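Local structure of nucleoporin NUP170 (Chaetomium thermophilum, 5HAX) at residues A7-V12 against H673-L678; N14-L19 against L591-T596; R583-H588 against Q666-A671. The protein is a nucleoporin with an N-terminal beta-propeller and a helical C-terminal region, and probably serves as a structural scaffold component of the nuclear pore complex. One frame throughout, in Å; residues are numbered along the deposited sequence.

Contact 1. Residues A7-V12 against H673-L678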
loop_
_atom_site.group_PDB
_atom_site.type_symbol
_atom_site.label_atom_id
_atom_site.label_comp_id
_atom_site.label_asym_id
_atom_site.label_seq_id
_atom_site.Cartn_x
_atom_site.Cartn_y
_atom_site.Cartn_z
ATOM N N ALA A 7 -32.685 4.273 10.857
ATOM C CA ALA A 7 -32.447 2.851 11.071
ATOM C C ALA A 7 -32.547 2.069 9.769
ATOM O O ALA A 7 -31.828 1.081 9.583
ATOM C CB ALA A 7 -33.436 2.303 12.099
ATOM N N LYS A 8 -33.431 2.489 8.861
ATOM C CA LYS A 8 -33.501 1.862 7.546
ATOM C C LYS A 8 -32.229 2.123 6.753
ATOM O O LYS A 8 -31.657 1.206 6.151
ATOM C CB LYS A 8 -34.717 2.383 6.779
ATOM C CG LYS A 8 -35.860 1.390 6.636
ATOM C CD LYS A 8 -36.815 1.830 5.534
ATOM C CE LYS A 8 -37.909 0.805 5.282
ATOM N NZ LYS A 8 -39.011 0.894 6.279
ATOM N N ALA A 9 -31.773 3.378 6.742
ATOM C CA ALA A 9 -30.561 3.726 6.011
ATOM C C ALA A 9 -29.339 3.044 6.611
ATOM O O ALA A 9 -28.437 2.623 5.879
ATOM C CB ALA A 9 -30.380 5.243 6.002
ATOM N N ALA A 10 -29.292 2.926 7.941
ATOM C CA ALA A 10 -28.193 2.213 8.581
ATOM C C ALA A 10 -28.138 0.763 8.127
ATOM O O ALA A 10 -27.052 0.182 8.025
ATOM C CB ALA A 10 -28.332 2.286 10.101
ATOM N N GLN A 11 -29.298 0.163 7.850
ATOM C CA GLN A 11 -29.327 -1.192 7.313
ATOM C C GLN A 11 -28.645 -1.254 5.952
ATOM O O GLN A 11 -27.924 -2.213 5.653
ATOM C CB GLN A 11 -30.772 -1.675 7.207
ATOM C CG GLN A 11 -31.019 -3.053 7.788
ATOM C CD GLN A 11 -32.463 -3.491 7.638
ATOM O OE1 GLN A 11 -33.384 -2.681 7.756
ATOM N NE2 GLN A 11 -32.669 -4.773 7.366
ATOM N N VAL A 12 -28.864 -0.236 5.115
ATOM C CA VAL A 12 -28.216 -0.185 3.806
ATOM C C VAL A 12 -26.707 -0.047 3.968
ATOM O O VAL A 12 -25.930 -0.654 3.222
ATOM C CB VAL A 12 -28.800 0.969 2.969
ATOM C CG1 VAL A 12 -28.083 1.079 1.627
ATOM C CG2 VAL A 12 -30.296 0.775 2.768
ATOM N N HIS A 673 -34.755 9.739 1.042
ATOM C CA HIS A 673 -35.006 10.552 2.227
ATOM C C HIS A 673 -34.307 9.974 3.448
ATOM O O HIS A 673 -33.714 10.715 4.242
ATOM C CB HIS A 673 -36.508 10.658 2.484
ATOM C CG HIS A 673 -36.845 11.132 3.863
ATOM N ND1 HIS A 673 -36.858 12.466 4.210
ATOM C CD2 HIS A 673 -37.166 10.448 4.987
ATOM C CE1 HIS A 673 -37.178 12.584 5.486
ATOM N NE2 HIS A 673 -37.371 11.374 5.980
ATOM N N ALA A 674 -34.373 8.653 3.622
ATOM C CA ALA A 674 -33.738 8.024 4.775
ATOM C C ALA A 674 -32.230 8.237 4.761
ATOM O O ALA A 674 -31.621 8.489 5.807
ATOM C CB ALA A 674 -34.070 6.533 4.804
ATOM N N LEU A 675 -31.608 8.143 3.582
ATOM C CA LEU A 675 -30.169 8.367 3.487
ATOM C C LEU A 675 -29.805 9.789 3.889
ATOM O O LEU A 675 -28.818 10.008 4.600
ATOM C CB LEU A 675 -29.680 8.079 2.067
ATOM C CG LEU A 675 -29.648 6.616 1.621
ATOM C CD1 LEU A 675 -29.218 6.524 0.165
ATOM C CD2 LEU A 675 -28.716 5.795 2.505
ATOM N N GLN A 676 -30.591 10.772 3.445
ATOM C CA GLN A 676 -30.305 12.160 3.791
ATOM C C GLN A 676 -30.489 12.415 5.280
ATOM O O GLN A 676 -29.755 13.221 5.865
ATOM C CB GLN A 676 -31.191 13.094 2.968
ATOM C CG GLN A 676 -30.830 13.122 1.491
ATOM C CD GLN A 676 -31.715 14.052 0.686
ATOM O OE1 GLN A 676 -31.357 15.202 0.432
ATOM N NE2 GLN A 676 -32.876 13.555 0.274
ATOM N N LYS A 677 -31.454 11.744 5.913
ATOM C CA LYS A 677 -31.604 11.862 7.359
ATOM C C LYS A 677 -30.435 11.221 8.094
ATOM O O LYS A 677 -30.053 11.684 9.175
ATOM C CB LYS A 677 -32.922 11.231 7.806
ATOM C CG LYS A 677 -34.125 12.152 7.670
ATOM C CD LYS A 677 -34.087 13.263 8.709
ATOM C CE LYS A 677 -35.221 14.253 8.517
ATOM N NZ LYS A 677 -35.128 15.385 9.479
ATOM N N LEU A 678 -29.859 10.158 7.531
ATOM C CA LEU A 678 -28.674 9.564 8.137
ATOM C C LEU A 678 -27.472 10.489 8.000
ATOM O O LEU A 678 -26.642 10.576 8.912
ATOM C CB LEU A 678 -28.388 8.204 7.498
ATOM C CG LEU A 678 -27.176 7.437 8.034
ATOM C CD1 LEU A 678 -27.313 7.170 9.525
ATOM C CD2 LEU A 678 -26.999 6.136 7.268
#

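Contact 2. Residues N14-L19 against L591-T596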
loop_
_atom_site.group_PDB
_atom_site.type_symbol
_atom_site.label_atom_id
_atom_site.label_comp_id
_atom_site.label_asym_id
_atom_site.label_seq_id
_atom_site.Cartn_x
_atom_site.Cartn_y
_atom_site.Cartn_z
ATOM N N ASN A 14 -24.802 -1.062 6.538
ATOM C CA ASN A 14 -24.240 -2.321 7.016
ATOM C C ASN A 14 -24.107 -3.334 5.887
ATOM O O ASN A 14 -23.101 -4.046 5.796
ATOM C CB ASN A 14 -25.105 -2.887 8.141
ATOM C CG ASN A 14 -24.949 -2.122 9.439
ATOM O OD1 ASN A 14 -23.855 -1.681 9.789
ATOM N ND2 ASN A 14 -26.050 -1.963 10.165
ATOM N N GLN A 15 -25.114 -3.413 5.016
ATOM C CA GLN A 15 -25.058 -4.348 3.899
ATOM C C GLN A 15 -24.070 -3.887 2.837
ATOM O O GLN A 15 -23.481 -4.718 2.137
ATOM C CB GLN A 15 -26.453 -4.518 3.298
ATOM C CG GLN A 15 -27.441 -5.195 4.240
ATOM C CD GLN A 15 -28.888 -4.926 3.873
ATOM O OE1 GLN A 15 -29.188 -4.476 2.767
ATOM N NE2 GLN A 15 -29.793 -5.194 4.808
ATOM N N THR A 16 -23.875 -2.572 2.705
ATOM C CA THR A 16 -22.893 -2.059 1.756
ATOM C C THR A 16 -21.474 -2.307 2.252
ATOM O O THR A 16 -20.590 -2.666 1.465
ATOM C CB THR A 16 -23.136 -0.568 1.518
ATOM O OG1 THR A 16 -24.465 -0.375 1.012
ATOM C CG2 THR A 16 -22.136 -0.003 0.520
ATOM N N LEU A 17 -21.239 -2.118 3.554
ATOM C CA LEU A 17 -19.937 -2.435 4.132
ATOM C C LEU A 17 -19.561 -3.887 3.866
ATOM O O LEU A 17 -18.428 -4.187 3.471
ATOM C CB LEU A 17 -19.951 -2.158 5.636
ATOM C CG LEU A 17 -20.063 -0.698 6.079
ATOM C CD1 LEU A 17 -20.362 -0.629 7.569
ATOM C CD2 LEU A 17 -18.791 0.065 5.751
ATOM N N GLN A 18 -20.505 -4.808 4.082
ATOM C CA GLN A 18 -20.234 -6.222 3.854
ATOM C C GLN A 18 -19.970 -6.512 2.384
ATOM O O GLN A 18 -19.180 -7.407 2.062
ATOM C CB GLN A 18 -21.408 -7.064 4.357
ATOM C CG GLN A 18 -21.474 -7.188 5.872
ATOM C CD GLN A 18 -22.809 -7.718 6.368
ATOM O OE1 GLN A 18 -23.794 -7.751 5.629
ATOM N NE2 GLN A 18 -22.846 -8.136 7.627
ATOM N N LEU A 19 -20.617 -5.773 1.483
ATOM C CA LEU A 19 -20.391 -5.978 0.058
ATOM C C LEU A 19 -18.975 -5.577 -0.334
ATOM O O LEU A 19 -18.314 -6.286 -1.102
ATOM C CB LEU A 19 -21.422 -5.188 -0.748
ATOM C CG LEU A 19 -21.613 -5.604 -2.207
ATOM C CD1 LEU A 19 -22.256 -6.981 -2.293
ATOM C CD2 LEU A 19 -22.453 -4.573 -2.947
ATOM N N LEU A 591 -25.417 6.610 -4.241
ATOM C CA LEU A 591 -25.383 7.495 -3.082
ATOM C C LEU A 591 -25.086 6.714 -1.809
ATOM O O LEU A 591 -24.305 7.165 -0.963
ATOM C CB LEU A 591 -26.709 8.243 -2.953
ATOM C CG LEU A 591 -26.853 9.157 -1.734
ATOM C CD1 LEU A 591 -25.810 10.265 -1.768
ATOM C CD2 LEU A 591 -28.259 9.734 -1.668
ATOM N N ALA A 592 -25.702 5.540 -1.660
ATOM C CA ALA A 592 -25.428 4.696 -0.502
ATOM C C ALA A 592 -23.988 4.199 -0.509
ATOM O O ALA A 592 -23.342 4.137 0.543
ATOM C CB ALA A 592 -26.399 3.517 -0.479
ATOM N N LEU A 593 -23.471 3.840 -1.685
ATOM C CA LEU A 593 -22.100 3.348 -1.774
ATOM C C LEU A 593 -21.108 4.440 -1.401
ATOM O O LEU A 593 -20.205 4.222 -0.584
ATOM C CB LEU A 593 -21.828 2.824 -3.185
ATOM C CG LEU A 593 -20.492 2.117 -3.424
ATOM C CD1 LEU A 593 -20.339 0.907 -2.513
ATOM C CD2 LEU A 593 -20.375 1.708 -4.886
ATOM N N TYR A 594 -21.271 5.631 -1.982
ATOM C CA TYR A 594 -20.385 6.746 -1.668
ATOM C C TYR A 594 -20.433 7.086 -0.183
ATOM O O TYR A 594 -19.392 7.203 0.472
ATOM C CB TYR A 594 -20.764 7.961 -2.515
ATOM C CG TYR A 594 -19.868 9.158 -2.307
ATOM C CD1 TYR A 594 -18.488 9.030 -2.347
ATOM C CD2 TYR A 594 -20.402 10.421 -2.084
ATOM C CE1 TYR A 594 -17.661 10.121 -2.160
ATOM C CE2 TYR A 594 -19.583 11.520 -1.896
ATOM C CZ TYR A 594 -18.214 11.365 -1.937
ATOM O OH TYR A 594 -17.392 12.453 -1.751
ATOM N N LEU A 595 -21.641 7.248 0.366
ATOM C CA LEU A 595 -21.776 7.612 1.775
ATOM C C LEU A 595 -21.136 6.569 2.682
ATOM O O LEU A 595 -20.437 6.917 3.643
ATOM C CB LEU A 595 -23.251 7.790 2.133
ATOM C CG LEU A 595 -23.547 8.044 3.616
ATOM C CD1 LEU A 595 -22.840 9.301 4.097
ATOM C CD2 LEU A 595 -25.046 8.137 3.853
ATOM N N THR A 596 -21.377 5.286 2.402
ATOM C CA THR A 596 -20.794 4.225 3.217
ATOM C C THR A 596 -19.277 4.333 3.246
ATOM O O THR A 596 -18.656 4.261 4.312
ATOM C CB THR A 596 -21.219 2.859 2.679
ATOM O OG1 THR A 596 -22.645 2.735 2.760
ATOM C CG2 THR A 596 -20.563 1.729 3.478
#

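Contact 3. Residues R583-H588 against Q666-A671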
loop_
_atom_site.group_PDB
_atom_site.type_symbol
_atom_site.label_atom_id
_atom_site.label_comp_id
_atom_site.label_asym_id
_atom_site.label_seq_id
_atom_site.Cartn_x
_atom_site.Cartn_y
_atom_site.Cartn_z
ATOM N N ARG A 583 -36.730 -2.706 -6.810
ATOM C CA ARG A 583 -35.326 -2.502 -7.156
ATOM C C ARG A 583 -35.093 -1.002 -7.295
ATOM O O ARG A 583 -35.575 -0.379 -8.247
ATOM C CB ARG A 583 -34.956 -3.233 -8.444
ATOM C CG ARG A 583 -34.908 -4.743 -8.311
ATOM C CD ARG A 583 -34.261 -5.378 -9.531
ATOM N NE ARG A 583 -34.264 -6.837 -9.463
ATOM C CZ ARG A 583 -33.776 -7.632 -10.410
ATOM N NH1 ARG A 583 -33.242 -7.115 -11.509
ATOM N NH2 ARG A 583 -33.825 -8.948 -10.260
ATOM N N LEU A 584 -34.359 -0.428 -6.346
ATOM C CA LEU A 584 -34.054 0.993 -6.383
ATOM C C LEU A 584 -33.095 1.307 -7.529
ATOM O O LEU A 584 -32.407 0.431 -8.061
ATOM C CB LEU A 584 -33.456 1.442 -5.049
ATOM C CG LEU A 584 -34.366 1.228 -3.836
ATOM C CD1 LEU A 584 -33.615 1.499 -2.546
ATOM C CD2 LEU A 584 -35.600 2.113 -3.927
ATOM N N SER A 585 -33.059 2.580 -7.909
ATOM C CA SER A 585 -32.243 3.004 -9.036
ATOM C C SER A 585 -30.758 2.849 -8.719
ATOM O O SER A 585 -30.343 2.755 -7.561
ATOM C CB SER A 585 -32.538 4.460 -9.399
ATOM O OG SER A 585 -32.020 5.345 -8.420
ATOM N N SER A 586 -29.950 2.820 -9.781
ATOM C CA SER A 586 -28.504 2.848 -9.614
ATOM C C SER A 586 -28.038 4.167 -9.019
ATOM O O SER A 586 -26.969 4.217 -8.402
ATOM C CB SER A 586 -27.817 2.606 -10.957
ATOM O OG SER A 586 -28.167 1.335 -11.478
ATOM N N ARG A 587 -28.825 5.231 -9.191
ATOM C CA ARG A 587 -28.517 6.507 -8.557
ATOM C C ARG A 587 -28.575 6.391 -7.039
ATOM O O ARG A 587 -27.729 6.951 -6.332
ATOM C CB ARG A 587 -29.497 7.566 -9.062
ATOM C CG ARG A 587 -29.078 9.001 -8.820
ATOM C CD ARG A 587 -30.095 9.978 -9.404
ATOM N NE ARG A 587 -30.202 9.876 -10.860
ATOM C CZ ARG A 587 -31.089 9.125 -11.510
ATOM N NH1 ARG A 587 -31.095 9.113 -12.836
ATOM N NH2 ARG A 587 -31.968 8.384 -10.848
ATOM N N HIS A 588 -29.564 5.658 -6.519
ATOM C CA HIS A 588 -29.673 5.465 -5.077
ATOM C C HIS A 588 -28.519 4.625 -4.543
ATOM O O HIS A 588 -27.877 4.993 -3.552
ATOM C CB HIS A 588 -31.002 4.799 -4.728
ATOM C CG HIS A 588 -31.040 4.237 -3.341
ATOM N ND1 HIS A 588 -30.567 2.978 -3.035
ATOM C CD2 HIS A 588 -31.472 4.769 -2.174
ATOM C CE1 HIS A 588 -30.715 2.757 -1.741
ATOM N NE2 HIS A 588 -31.263 3.827 -1.195
ATOM N N GLN A 666 -42.211 5.907 -5.258
ATOM C CA GLN A 666 -42.518 6.152 -3.853
ATOM C C GLN A 666 -41.387 5.667 -2.957
ATOM O O GLN A 666 -40.842 6.427 -2.149
ATOM C CB GLN A 666 -43.835 5.467 -3.480
ATOM C CG GLN A 666 -45.046 6.381 -3.532
ATOM C CD GLN A 666 -45.024 7.434 -2.443
ATOM O OE1 GLN A 666 -44.377 7.261 -1.408
ATOM N NE2 GLN A 666 -45.728 8.535 -2.670
ATOM N N LYS A 667 -41.020 4.389 -3.086
ATOM C CA LYS A 667 -39.957 3.839 -2.254
ATOM C C LYS A 667 -38.602 4.434 -2.614
ATOM O O LYS A 667 -37.708 4.497 -1.762
ATOM C CB LYS A 667 -39.928 2.316 -2.383
ATOM C CG LYS A 667 -41.224 1.635 -1.954
ATOM C CD LYS A 667 -41.522 1.867 -0.477
ATOM C CE LYS A 667 -42.806 1.174 -0.044
ATOM N NZ LYS A 667 -43.125 1.422 1.391
ATOM N N GLU A 668 -38.432 4.874 -3.861
ATOM C CA GLU A 668 -37.231 5.615 -4.232
ATOM C C GLU A 668 -37.126 6.901 -3.422
ATOM O O GLU A 668 -36.059 7.233 -2.893
ATOM C CB GLU A 668 -37.257 5.915 -5.732
ATOM C CG GLU A 668 -36.063 6.705 -6.271
ATOM C CD GLU A 668 -34.811 5.863 -6.453
ATOM O OE1 GLU A 668 -34.875 4.628 -6.272
ATOM O OE2 GLU A 668 -33.755 6.443 -6.786
ATOM N N HIS A 669 -38.236 7.634 -3.310
ATOM C CA HIS A 669 -38.253 8.856 -2.513
ATOM C C HIS A 669 -38.007 8.558 -1.038
ATOM O O HIS A 669 -37.249 9.272 -0.371
ATOM C CB HIS A 669 -39.591 9.572 -2.703
ATOM C CG HIS A 669 -39.739 10.817 -1.887
ATOM N ND1 HIS A 669 -39.252 12.040 -2.298
ATOM C CD2 HIS A 669 -40.326 11.032 -0.686
ATOM C CE1 HIS A 669 -39.531 12.952 -1.385
ATOM N NE2 HIS A 669 -40.182 12.367 -0.396
ATOM N N GLN A 670 -38.637 7.505 -0.512
ATOM C CA GLN A 670 -38.448 7.147 0.891
ATOM C C GLN A 670 -37.010 6.731 1.167
ATOM O O GLN A 670 -36.427 7.121 2.187
ATOM C CB GLN A 670 -39.405 6.018 1.276
ATOM C CG GLN A 670 -40.876 6.375 1.163
ATOM C CD GLN A 670 -41.776 5.160 1.280
ATOM O OE1 GLN A 670 -41.493 4.233 2.041
ATOM N NE2 GLN A 670 -42.864 5.154 0.519
ATOM N N ALA A 671 -36.423 5.930 0.275
ATOM C CA ALA A 671 -35.051 5.473 0.469
ATOM C C ALA A 671 -34.076 6.644 0.445
ATOM O O ALA A 671 -33.212 6.767 1.318
ATOM C CB ALA A 671 -34.688 4.445 -0.602
HETATM O O HOH W 1 -33.134 8.487 -7.970
HETATM O O HOH W 2 -31.969 3.953 1.623
#

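Contact 1. Residues A7-V12 against H673-L678
A9 points its methyl group toward helix 663-694, and the crossing of the two helices is built around it. The short axes approach to 8.2 Å and are almost perpendicular, with a signed crossing angle of -92°. The backbones come close at A9: its CA is 5.3 Å from CA of L675. The CB of A9 lies 3.5 Å from the carbonyl O of A674. It also meets three side chains. CB of A9 is 4.1 Å from CB of A674, 3.9 Å from CD2 of L675 and 3.7 Å from CD2 of L678. L678 has CG anti to its backbone N (chi1 -179°), which carries CD2 over the backbone of helix 5-20. CD2 of L678 also comes 4.0 Å from the backbone N of A10. V12 also points toward helix 663-694, but packs on A592 of helix 586-599. L675 spreads its other branch onto H588 and L591 of that helix. No hydrogen bond crosses between the two segments. The contact is a small, buried apolar one, so its closeness rests on the shape of the two alanines and the leucine methyls around them.

Contact 2. Residues N14-L19 against L591-T596
T16 and L17 of helix 5-20 pack against one side of helix 586-599, a steep helix-helix crossing within the alpha-helical part of the protein. The short axes come within 9.5 Å and cross at -77°. Along the second segment, A592 is the first to take part. Its CB faces helix 5-20 and packs on V12, while the carbonyl O of A592 lies 4.3 Å from CG2 of T16. L593 is next. Its CG is anti to the backbone N (chi1 -173°), and CD1 of L593 is brought 3.6 Å from CG2 of T16. The two side chains meet at about a right angle.

T596 fills the middle of the crossing. Its side chain has two differently used branches. OG1 of T596 faces T16, 3.6 Å from CB of T16, yet the two threonine hydroxyls do not bond to each other. Each turns back to its own helix: T16 OG1 is hydrogen-bonded to the carbonyl O of V12, and T596 OG1 donates to the carbonyl O of A592. The buried hydroxyl of T596 is thus satisfied within its own helix while it packs against the carbons of T16. The A592 oxygen also accepts from T596 N, and the two donors arrive from opposite faces of the carbonyl plane. The other branch, CG2, meets the isobutyl end of L17, which also packs on R600 and W603. Here the fit is tight: CG2 of T596 is only 3.3 Å from CD2 of L17.

Contact 3. Residues R583-H588 against Q666-A671
E668 reaches from helix 663-694 to S585, the N-cap residue of helix 586-599. From CB its chain runs with CG anti to the backbone N (chi1 179°) and then bends at chi2, 78°. The bend sets the carboxylate carbon CD of E668 3.5 Å from OG of S585. OE1 of E668 accepts from the backbone N of S585 at 3.2 Å, nearly straight at 176°. CD2 of L584 also touches OE1. The other oxygen takes the hydroxyl: OG of S585 donates to OE2 of E668 at 2.6 Å. Both donors come on the syn side, tilted from the carboxylate plane. Water 1 accepts from NH2 of R587; its approach to OE2 is too short to be trusted. S585 OG in turn accepts from the backbone N of H588, the capping bond. Beside this polar site, CD1 of L584 lies over one face of the H588 ring and packs on CB of A671. Water 2 joins H588 NE2 to the carbonyl O of A671. A glutamine here, with no negative charge, would probably leave one S585 donor facing an amide NH2 instead of an acceptor. The carboxylate grips the cap residue by backbone and hydroxyl together, and would probably be stabilised as an anion by the nearby helix start.

Overall arrangement
Helix 5-20, near the N terminus, enters two of the contacts. Contact 1 joins its first half to helix 663-694 and closes the longest loop, which holds most of the chain, including the beta-propeller strands. Contact 2 joins its second half to helix 586-599 and closes a shorter loop, nested within that of contact 1. Contact 3 lies within the loop of contact 1 too, linking the start of helix 586-599 to helix 663-694, but its loop crosses that of contact 2. The three helices thus meet pairwise. L675 lies where the contacts meet, and also touches A592. The N-terminal helix is thereby anchored in the C-terminal helical part.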